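Local coordinates for protein fiber (Human adenovirus 26, PDB 6FJN) that attaches the virion to receptors on the host cell, through the trimeric knob domain that ends each fibre, at residues T122-N127 and I140-N145; V59-L64 and S74-K79; Y108-A113 and Q146-G151. All coordinates share one frame; numbering follows the deposited sequence. Where two conformers were deposited one is given.

Following the chain from the N terminus, contact 2 comes first: strand 59-64 runs out, the chain turns, and 74-79 comes back against its edge, closing a short loop. Contact 3 opens at 108-113. Contact 1 then opens at 122-127 and closes at 140-145 as a hairpin, and directly after it 146-151 closes contact 3, so contact 1 is nested inside contact 3 and contact 2 stands in series before both. In one four-stranded sheet, contact 1 joins outer strand 123-129 to inner strand 137-144, and contact 2 lies on the opposite outer strand. Contact 3 joins the loops leading into strand 123-129 and out of strand 137-144; the K60-E147 salt bridge ties it to contact 2.

Contact 1: T122-N127 and I140-N145; sequences TKIISN and ITIAFN
The F144 ring receives the end of I124 at its edge, with CD1 close to the ring plane and 3.7 Å from CE2. The rings of Y108 and Y180 also meet it, each plane inclined by about 35°, so neither pair is parallel or T-shaped. I124 reaches the ring because CG1 sits beside its own backbone N (chi1 -59°) and CD1 extends on from there. On the same face the branch points of I124 and I142 stand level, CB to CB 4.3 Å; F178 of the other sheet packs on both, and F176 on I142.

The backbones run antiparallel, as neighbouring strands of a hairpin in the four-stranded sheet called the R-sheet in adenovirus knobs. I124 and I142 form a hydrogen-bonded pair: I124 N to I142 O and I142 N to I124 O are each 2.8 Å. S126 and I140 repeat the pattern, and F144 N adds a bond to T122 O of 2.9 Å.

Across the other face, K123 runs its extended chain past A143, CG 3.9 Å from A143 CB, while its CD passes T141 CG2. T141 and I125 stand next to each other on this face, T141 OG1 3.7 Å from I125 CG1. A second subunit packs here, its A132 on K123, its Y129 on I125 and its T134 on T141.

The two faces thus differ in chemistry: I124, I142 and F144 face the sandwich core, while mixed aliphatic and polar side chains meet the neighbouring subunit, and five backbone bonds join the N-H and C=O groups that face each other across the two strands.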
loop_
_atom_site.group_PDB
_atom_site.type_symbol
_atom_site.label_atom_id
_atom_site.label_comp_id
_atom_site.label_asym_id
_atom_site.label_seq_id
_atom_site.Cartn_x
_atom_site.Cartn_y
_atom_site.Cartn_z
ATOM N N THR A 122 -12.945 6.112 -7.044
ATOM C CA THR A 122 -12.074 6.893 -7.933
ATOM C C THR A 122 -10.965 7.622 -7.216
ATOM O O THR A 122 -10.108 8.185 -7.912
ATOM C CB THR A 122 -12.888 7.881 -8.776
ATOM O OG1 THR A 122 -13.467 8.874 -7.942
ATOM C CG2 THR A 122 -13.943 7.203 -9.638
ATOM N N LYS A 123 -10.964 7.609 -5.889
ATOM C CA LYS A 123 -9.931 8.269 -5.114
ATOM C C LYS A 123 -9.310 7.289 -4.130
ATOM O O LYS A 123 -9.942 6.343 -3.657
ATOM C CB LYS A 123 -10.478 9.483 -4.372
ATOM C CG LYS A 123 -10.798 10.617 -5.313
ATOM C CD LYS A 123 -11.403 11.808 -4.632
ATOM C CE LYS A 123 -11.618 12.989 -5.553
ATOM N NZ LYS A 123 -12.168 14.176 -4.835
ATOM N N ILE A 124 -8.061 7.609 -3.789
ATOM C CA ILE A 124 -7.321 7.064 -2.654
ATOM C C ILE A 124 -7.013 8.229 -1.744
ATOM O O ILE A 124 -6.506 9.254 -2.241
ATOM C CB ILE A 124 -6.007 6.393 -3.081
ATOM C CG1 ILE A 124 -6.262 5.271 -4.055
ATOM C CG2 ILE A 124 -5.208 5.965 -1.874
ATOM C CD1 ILE A 124 -4.999 4.960 -4.836
ATOM N N ILE A 125 -7.313 8.139 -0.441
ATOM C CA ILE A 125 -6.964 9.203 0.480
ATOM C C ILE A 125 -6.187 8.588 1.614
ATOM O O ILE A 125 -6.629 7.559 2.213
ATOM C CB ILE A 125 -8.210 9.927 1.001
ATOM C CG1 ILE A 125 -8.877 10.699 -0.156
ATOM C CG2 ILE A 125 -7.860 10.907 2.117
ATOM C CD1 ILE A 125 -10.213 11.308 0.159
ATOM N N SER A 126 -5.052 9.163 1.954
ATOM C CA SER A 126 -4.252 8.682 3.092
ATOM C C SER A 126 -3.417 9.819 3.601
ATOM O O SER A 126 -3.618 10.998 3.204
ATOM C CB SER A 126 -3.420 7.481 2.656
ATOM O OG SER A 126 -2.840 6.819 3.772
ATOM N N ASN A 127 -2.482 9.543 4.513
ATOM C CA ASN A 127 -1.531 10.525 4.979
ATOM C C ASN A 127 -0.118 10.190 4.563
ATOM O O ASN A 127 0.274 9.003 4.592
ATOM C CB ASN A 127 -1.538 10.616 6.506
ATOM C CG ASN A 127 -2.809 11.283 7.006
ATOM O OD1 ASN A 127 -2.917 12.458 6.874
ATOM N ND2 ASN A 127 -3.861 10.523 7.261
ATOM N N ILE A 140 -2.798 13.022 1.386
ATOM C CA ILE A 140 -2.643 12.800 -0.053
ATOM C C ILE A 140 -3.969 12.262 -0.590
ATOM O O ILE A 140 -4.543 11.316 -0.035
ATOM C CB ILE A 140 -1.486 11.856 -0.391
ATOM C CG1 ILE A 140 -1.263 11.807 -1.896
ATOM C CG2 ILE A 140 -1.590 10.468 0.229
ATOM C CD1 ILE A 140 -0.044 11.014 -2.333
ATOM N N THR A 141 -4.448 12.883 -1.676
ATOM C CA THR A 141 -5.619 12.391 -2.399
ATOM C C THR A 141 -5.165 12.075 -3.811
ATOM O O THR A 141 -4.708 13.011 -4.534
ATOM C CB THR A 141 -6.733 13.425 -2.461
ATOM O OG1 THR A 141 -7.139 13.777 -1.130
ATOM C CG2 THR A 141 -7.944 12.852 -3.179
ATOM N N ILE A 142 -5.264 10.831 -4.225
ATOM C CA ILE A 142 -4.980 10.425 -5.602
ATOM C C ILE A 142 -6.310 10.199 -6.275
ATOM O O ILE A 142 -7.135 9.456 -5.749
ATOM C CB ILE A 142 -4.106 9.189 -5.679
ATOM C CG1 ILE A 142 -2.876 9.344 -4.774
ATOM C CG2 ILE A 142 -3.713 8.933 -7.123
ATOM C CD1 ILE A 142 -1.941 8.158 -4.760
ATOM N N ALA A 143 -6.534 10.819 -7.440
ATOM C CA ALA A 143 -7.795 10.680 -8.150
ATOM C C ALA A 143 -7.561 10.206 -9.544
ATOM O O ALA A 143 -6.655 10.700 -10.235
ATOM C CB ALA A 143 -8.580 11.995 -8.167
ATOM N N PHE A 144 -8.411 9.285 -10.003
ATOM C CA PHE A 144 -8.280 8.669 -11.312
ATOM C C PHE A 144 -9.402 9.092 -12.234
ATOM O O PHE A 144 -10.590 8.913 -11.921
ATOM C CB PHE A 144 -8.300 7.140 -11.159
ATOM C CG PHE A 144 -7.176 6.656 -10.270
ATOM C CD1 PHE A 144 -5.863 6.667 -10.710
ATOM C CD2 PHE A 144 -7.406 6.235 -8.986
ATOM C CE1 PHE A 144 -4.820 6.307 -9.902
ATOM C CE2 PHE A 144 -6.344 5.853 -8.152
ATOM C CZ PHE A 144 -5.062 5.915 -8.635
ATOM N N ASN A 145 -9.008 9.627 -13.402
ATOM C CA ASN A 145 -9.928 9.971 -14.494
ATOM C C ASN A 145 -10.979 11.003 -14.137
ATOM O O ASN A 145 -12.019 11.068 -14.756
ATOM C CB ASN A 145 -10.567 8.730 -15.127
ATOM C CG ASN A 145 -9.571 7.778 -15.716
ATOM O OD1 ASN A 145 -9.899 6.535 -15.820
ATOM N ND2 ASN A 145 -8.429 8.214 -16.113
#

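Contact 2: V59-L64 and S74-K79; sequences VKISLL and SSSLSK
S75 and S76 belong to the loop that follows strand 58-65, an outer strand of the four-stranded R-sheet of the knob, and they fold back onto the side of that strand not taken by strand 154-161. The neighbouring strand pairs with V59, I61 and L63; the backbone groups of S62 and L64 face the loop instead.

S62 is held at both its polar backbone atoms by one residue. Its N-H points to S76 OG, 2.8 Å from S62 N, in a nearly straight bond of 173°. S76 N in turn gives its hydrogen to S62 O, also over 2.8 Å and in the carbonyl plane. The two bonds form at once because S76 OG stands beside its own backbone N, chi1 -55°, so hydroxyl and amide point to the same residue. One step along, S75 OG accepts from L64 N at 2.9 Å. The same hydroxyl is also bonded to L72 O, and this second bond fixes its rotation. L64 is also backbone-bonded to L72.

Apolar contacts flank these bonds. The L63 and L77 side chains meet at an angle, CD2 to CD2 3.9 Å, where L63 also rests on L24 and L26 of strand 22-31. I61 CG2 lies 3.9 Å from S76 CB, and L64 CD1 touches S74 OG at 3.7 Å.

Two serine hydroxyls and one amide therefore do what a further strand would do: they satisfy the outward-facing backbone of S62 and the N-H of L64, covering this part of the sheet edge with a loop that runs across the strand.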
loop_
_atom_site.group_PDB
_atom_site.type_symbol
_atom_site.label_atom_id
_atom_site.label_comp_id
_atom_site.label_asym_id
_atom_site.label_seq_id
_atom_site.Cartn_x
_atom_site.Cartn_y
_atom_site.Cartn_z
ATOM N N VAL A 59 -2.383 21.670 -2.610
ATOM C CA VAL A 59 -1.571 21.624 -3.887
ATOM C C VAL A 59 -1.996 20.456 -4.779
ATOM O O VAL A 59 -1.851 19.269 -4.354
ATOM C CB VAL A 59 -0.040 21.517 -3.679
ATOM C CG1 VAL A 59 0.645 21.555 -5.053
ATOM C CG2 VAL A 59 0.432 22.679 -2.814
ATOM N N LYS A 60 -2.448 20.765 -6.005
ATOM C CA LYS A 60 -2.881 19.706 -6.885
ATOM C C LYS A 60 -1.910 19.555 -8.049
ATOM O O LYS A 60 -1.666 20.533 -8.823
ATOM C CB LYS A 60 -4.258 20.077 -7.418
ATOM C CG LYS A 60 -4.912 19.085 -8.358
ATOM C CD LYS A 60 -6.258 19.619 -8.852
ATOM C CE LYS A 60 -6.883 18.617 -9.795
ATOM N NZ LYS A 60 -8.249 19.073 -10.046
ATOM N N ILE A 61 -1.402 18.374 -8.238
ATOM C CA ILE A 61 -0.516 18.007 -9.358
ATOM C C ILE A 61 -1.315 17.190 -10.330
ATOM O O ILE A 61 -1.841 16.117 -9.978
ATOM C CB ILE A 61 0.664 17.176 -8.837
ATOM C CG1 ILE A 61 1.441 17.888 -7.734
ATOM C CG2 ILE A 61 1.573 16.735 -9.988
ATOM C CD1 ILE A 61 1.909 19.268 -8.100
ATOM N N SER A 62 -1.448 17.656 -11.566
ATOM C CA SER A 62 -2.278 16.990 -12.552
ATOM C C SER A 62 -1.462 16.333 -13.660
ATOM O O SER A 62 -0.664 17.006 -14.319
ATOM C CB SER A 62 -3.176 17.980 -13.246
ATOM O OG SER A 62 -4.080 18.528 -12.292
ATOM N N LEU A 63 -1.675 15.027 -13.868
ATOM C CA LEU A 63 -1.165 14.308 -15.040
ATOM C C LEU A 63 -2.372 14.011 -15.922
ATOM O O LEU A 63 -3.274 13.264 -15.523
ATOM C CB LEU A 63 -0.453 13.024 -14.671
ATOM C CG LEU A 63 0.957 13.162 -14.075
ATOM C CD1 LEU A 63 1.041 13.974 -12.795
ATOM C CD2 LEU A 63 1.569 11.798 -13.889
ATOM N N LEU A 64 -2.390 14.625 -17.101
ATOM C CA LEU A 64 -3.473 14.443 -18.062
ATOM C C LEU A 64 -2.919 13.660 -19.233
ATOM O O LEU A 64 -1.796 13.944 -19.685
ATOM C CB LEU A 64 -3.912 15.814 -18.578
ATOM C CG LEU A 64 -4.265 16.846 -17.503
ATOM C CD1 LEU A 64 -4.671 18.168 -18.186
ATOM C CD2 LEU A 64 -5.367 16.365 -16.593
ATOM N N SER A 74 -0.223 20.291 -21.152
ATOM C CA SER A 74 -0.851 21.115 -20.132
ATOM C C SER A 74 -0.819 20.529 -18.750
ATOM O O SER A 74 -1.248 21.173 -17.785
ATOM C CB SER A 74 -2.258 21.379 -20.587
ATOM O OG SER A 74 -2.919 20.164 -20.779
ATOM N N SER A 75 -0.248 19.335 -18.590
ATOM C CA SER A 75 -0.046 18.721 -17.269
ATOM C C SER A 75 0.925 19.522 -16.408
ATOM O O SER A 75 1.723 20.279 -16.915
ATOM C CB SER A 75 0.511 17.324 -17.445
ATOM O OG SER A 75 -0.382 16.486 -18.185
ATOM N N SER A 76 0.828 19.277 -15.104
ATOM C CA SER A 76 1.770 19.869 -14.156
ATOM C C SER A 76 3.183 19.344 -14.317
ATOM O O SER A 76 4.165 20.044 -14.028
ATOM C CB SER A 76 1.365 19.519 -12.720
ATOM O OG SER A 76 0.024 19.907 -12.450
ATOM N N LEU A 77 3.273 18.095 -14.707
ATOM C CA LEU A 77 4.539 17.362 -14.934
ATOM C C LEU A 77 5.019 17.594 -16.349
ATOM O O LEU A 77 4.226 17.477 -17.295
ATOM C CB LEU A 77 4.269 15.876 -14.724
ATOM C CG LEU A 77 5.412 14.908 -15.007
ATOM C CD1 LEU A 77 6.604 15.151 -14.092
ATOM C CD2 LEU A 77 4.947 13.466 -14.929
ATOM N N SER A 78 6.288 17.915 -16.487
ATOM C CA SER A 78 6.959 18.015 -17.789
ATOM C C SER A 78 7.162 16.658 -18.461
ATOM O O SER A 78 7.487 15.621 -17.850
ATOM C CB SER A 78 8.349 18.616 -17.596
ATOM O OG SER A 78 9.183 18.423 -18.744
ATOM N N LYS A 79 6.913 16.684 -19.779
ATOM C CA LYS A 79 7.089 15.507 -20.609
ATOM C C LYS A 79 8.545 15.058 -20.789
ATOM O O LYS A 79 8.773 13.875 -21.087
ATOM C CB LYS A 79 6.464 15.762 -21.962
ATOM C CG LYS A 79 4.947 15.847 -21.916
ATOM C CD LYS A 79 4.290 16.429 -23.152
ATOM C CE LYS A 79 4.597 15.590 -24.385
ATOM N NZ LYS A 79 4.060 14.203 -24.303
#

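Contact 3: Y108-A113 and Q146-G151; sequences YPKPSA and QETENG
K110 reaches across to the carbonyl of E147 by bending its chain twice. CG starts beside the backbone N, then chi2 of -89° and chi3 of -109° turn the chain, the latter well away from a staggered value, and carry NZ to E147 O at 2.8 Å, in the carbonyl plane. The ammonium also bonds to C152 O and donates to a water 2.9 Å from NZ. That water donates a hydrogen bond to T148 O, 3.1 Å away, so the lysine draws together three carbonyls of the same loop, one of them through water. The methylenes CD and CE run past E147 O on the way, both 3.9 Å from it.

The two segments belong to different surface loops of the knob. Residues 108-113 lie in the long excursion that leads from strand 89-90 to strand 123-129, whereas residues 146-151 lie in the HI loop, which connects strand 137-144 to strand 154-161. Knob loops of this kind are the variable parts thought to influence receptor choice.

Q146 also bends its chain. It starts out pointing away from 108-113, but the bend at chi2, -52°, brings the amide back to P109. NE2 donates to P109 O over 3.0 Å, coming in tilted from the plane of that carbonyl, and its other bond goes to F144 O. OE1 is bonded to N118 ND2, which also serves P109 O; bonds at both OE1 and NE2 would hold the amide in its present orientation. Beside it the P111 ring crosses Q146: CG sits 3.4 Å from the backbone O of Q146 and 3.8 Å from its OE1. The T148 methyl CG2 meets the same proline at CD, 4.2 Å away.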
loop_
_atom_site.group_PDB
_atom_site.type_symbol
_atom_site.label_atom_id
_atom_site.label_comp_id
_atom_site.label_asym_id
_atom_site.label_seq_id
_atom_site.Cartn_x
_atom_site.Cartn_y
_atom_site.Cartn_z
ATOM N N TYR A 108 -13.138 3.702 -13.033
ATOM C CA TYR A 108 -12.933 5.129 -12.724
ATOM C C TYR A 108 -13.464 5.965 -13.868
ATOM O O TYR A 108 -12.706 6.454 -14.723
ATOM C CB TYR A 108 -11.462 5.446 -12.421
ATOM C CG TYR A 108 -10.750 4.398 -11.619
ATOM C CD1 TYR A 108 -11.126 4.076 -10.346
ATOM C CD2 TYR A 108 -9.652 3.713 -12.145
ATOM C CE1 TYR A 108 -10.443 3.132 -9.596
ATOM C CE2 TYR A 108 -8.959 2.766 -11.409
ATOM C CZ TYR A 108 -9.347 2.475 -10.139
ATOM O OH TYR A 108 -8.656 1.510 -9.435
ATOM N N PRO A 109 -14.785 6.122 -13.952
ATOM C CA PRO A 109 -15.346 6.842 -15.079
ATOM C C PRO A 109 -15.119 8.336 -14.936
ATOM O O PRO A 109 -15.050 8.884 -13.858
ATOM C CB PRO A 109 -16.831 6.472 -15.029
ATOM C CG PRO A 109 -17.066 6.145 -13.591
ATOM C CD PRO A 109 -15.821 5.571 -13.059
ATOM N N LYS A 110 -15.062 8.992 -16.082
ATOM C CA LYS A 110 -15.029 10.431 -16.105
ATOM C C LYS A 110 -16.295 10.980 -15.473
ATOM O O LYS A 110 -17.372 10.360 -15.540
ATOM C CB LYS A 110 -15.002 10.968 -17.540
ATOM C CG LYS A 110 -13.844 10.450 -18.371
ATOM C CD LYS A 110 -12.604 11.274 -18.271
ATOM C CE LYS A 110 -12.396 12.009 -19.596
ATOM N NZ LYS A 110 -11.564 13.173 -19.319
ATOM N N PRO A 111 -16.201 12.176 -14.907
ATOM C CA PRO A 111 -17.432 12.779 -14.391
ATOM C C PRO A 111 -18.479 12.998 -15.469
ATOM O O PRO A 111 -18.142 13.252 -16.643
ATOM C CB PRO A 111 -16.977 14.130 -13.886
ATOM C CG PRO A 111 -15.516 14.016 -13.709
ATOM C CD PRO A 111 -15.059 13.092 -14.783
ATOM N N SER A 112 -19.724 12.832 -15.077
ATOM C CA SER A 112 -20.819 13.039 -16.005
ATOM C C SER A 112 -22.045 13.402 -15.207
ATOM O O SER A 112 -22.340 12.743 -14.208
ATOM C CB SER A 112 -21.044 11.759 -16.817
ATOM O OG SER A 112 -22.239 11.825 -17.562
ATOM N N ALA A 113 -22.785 14.418 -15.671
ATOM C CA ALA A 113 -24.038 14.833 -15.016
ATOM C C ALA A 113 -25.122 13.744 -15.050
ATOM O O ALA A 113 -26.131 13.859 -14.349
ATOM C CB ALA A 113 -24.548 16.135 -15.613
ATOM N N GLN A 146 -10.682 11.846 -13.144
ATOM C CA GLN A 146 -11.649 12.858 -12.723
ATOM C C GLN A 146 -11.450 14.203 -13.391
ATOM O O GLN A 146 -12.286 15.087 -13.228
ATOM C CB GLN A 146 -11.688 12.988 -11.196
ATOM C CG GLN A 146 -12.046 11.661 -10.513
ATOM C CD GLN A 146 -13.310 11.073 -11.091
ATOM O OE1 GLN A 146 -14.395 11.678 -10.978
ATOM N NE2 GLN A 146 -13.197 10.003 -11.821
ATOM N N GLU A 147 -10.399 14.386 -14.190
ATOM C CA GLU A 147 -10.196 15.602 -14.931
ATOM C C GLU A 147 -10.875 15.531 -16.289
ATOM O O GLU A 147 -10.930 14.502 -16.920
ATOM C CB GLU A 147 -8.714 15.866 -15.150
ATOM C CG GLU A 147 -7.947 16.003 -13.821
ATOM C CD GLU A 147 -8.479 17.125 -12.963
ATOM O OE1 GLU A 147 -8.509 18.284 -13.446
ATOM O OE2 GLU A 147 -8.782 16.912 -11.781
ATOM N N THR A 148 -11.359 16.689 -16.730
ATOM C CA THR A 148 -11.796 16.867 -18.110
ATOM C C THR A 148 -10.945 17.957 -18.865
ATOM O O THR A 148 -11.140 18.105 -20.081
ATOM C CB THR A 148 -13.276 17.248 -18.146
ATOM O OG1 THR A 148 -13.448 18.365 -17.289
ATOM C CG2 THR A 148 -14.115 16.093 -17.634
ATOM N N GLU A 149 -10.011 18.627 -18.157
ATOM C CA GLU A 149 -9.131 19.722 -18.683
ATOM C C GLU A 149 -8.627 19.280 -20.062
ATOM O O GLU A 149 -8.107 18.145 -20.224
ATOM C CB GLU A 149 -7.942 20.026 -17.705
ATOM C CG GLU A 149 -7.043 21.215 -18.093
ATOM C CD GLU A 149 -5.932 21.624 -17.122
ATOM O OE1 GLU A 149 -5.715 21.018 -16.059
ATOM O OE2 GLU A 149 -5.208 22.602 -17.459
ATOM N N ASN A 150 -8.748 20.165 -21.048
ATOM C CA ASN A 150 -8.054 20.031 -22.318
ATOM C C ASN A 150 -8.304 18.754 -23.134
ATOM O O ASN A 150 -7.460 18.276 -23.880
ATOM C CB ASN A 150 -6.558 20.333 -22.093
ATOM C CG ASN A 150 -6.290 21.844 -21.787
ATOM O OD1 ASN A 150 -7.166 22.693 -21.926
ATOM N ND2 ASN A 150 -5.094 22.147 -21.381
ATOM N N GLY A 151 -9.494 18.210 -23.017
ATOM C CA GLY A 151 -9.864 17.026 -23.813
ATOM C C GLY A 151 -9.174 15.737 -23.384
ATOM O O GLY A 151 -9.143 14.798 -24.168
HETATM O O HOH W 1 -11.851 15.341 -21.208
#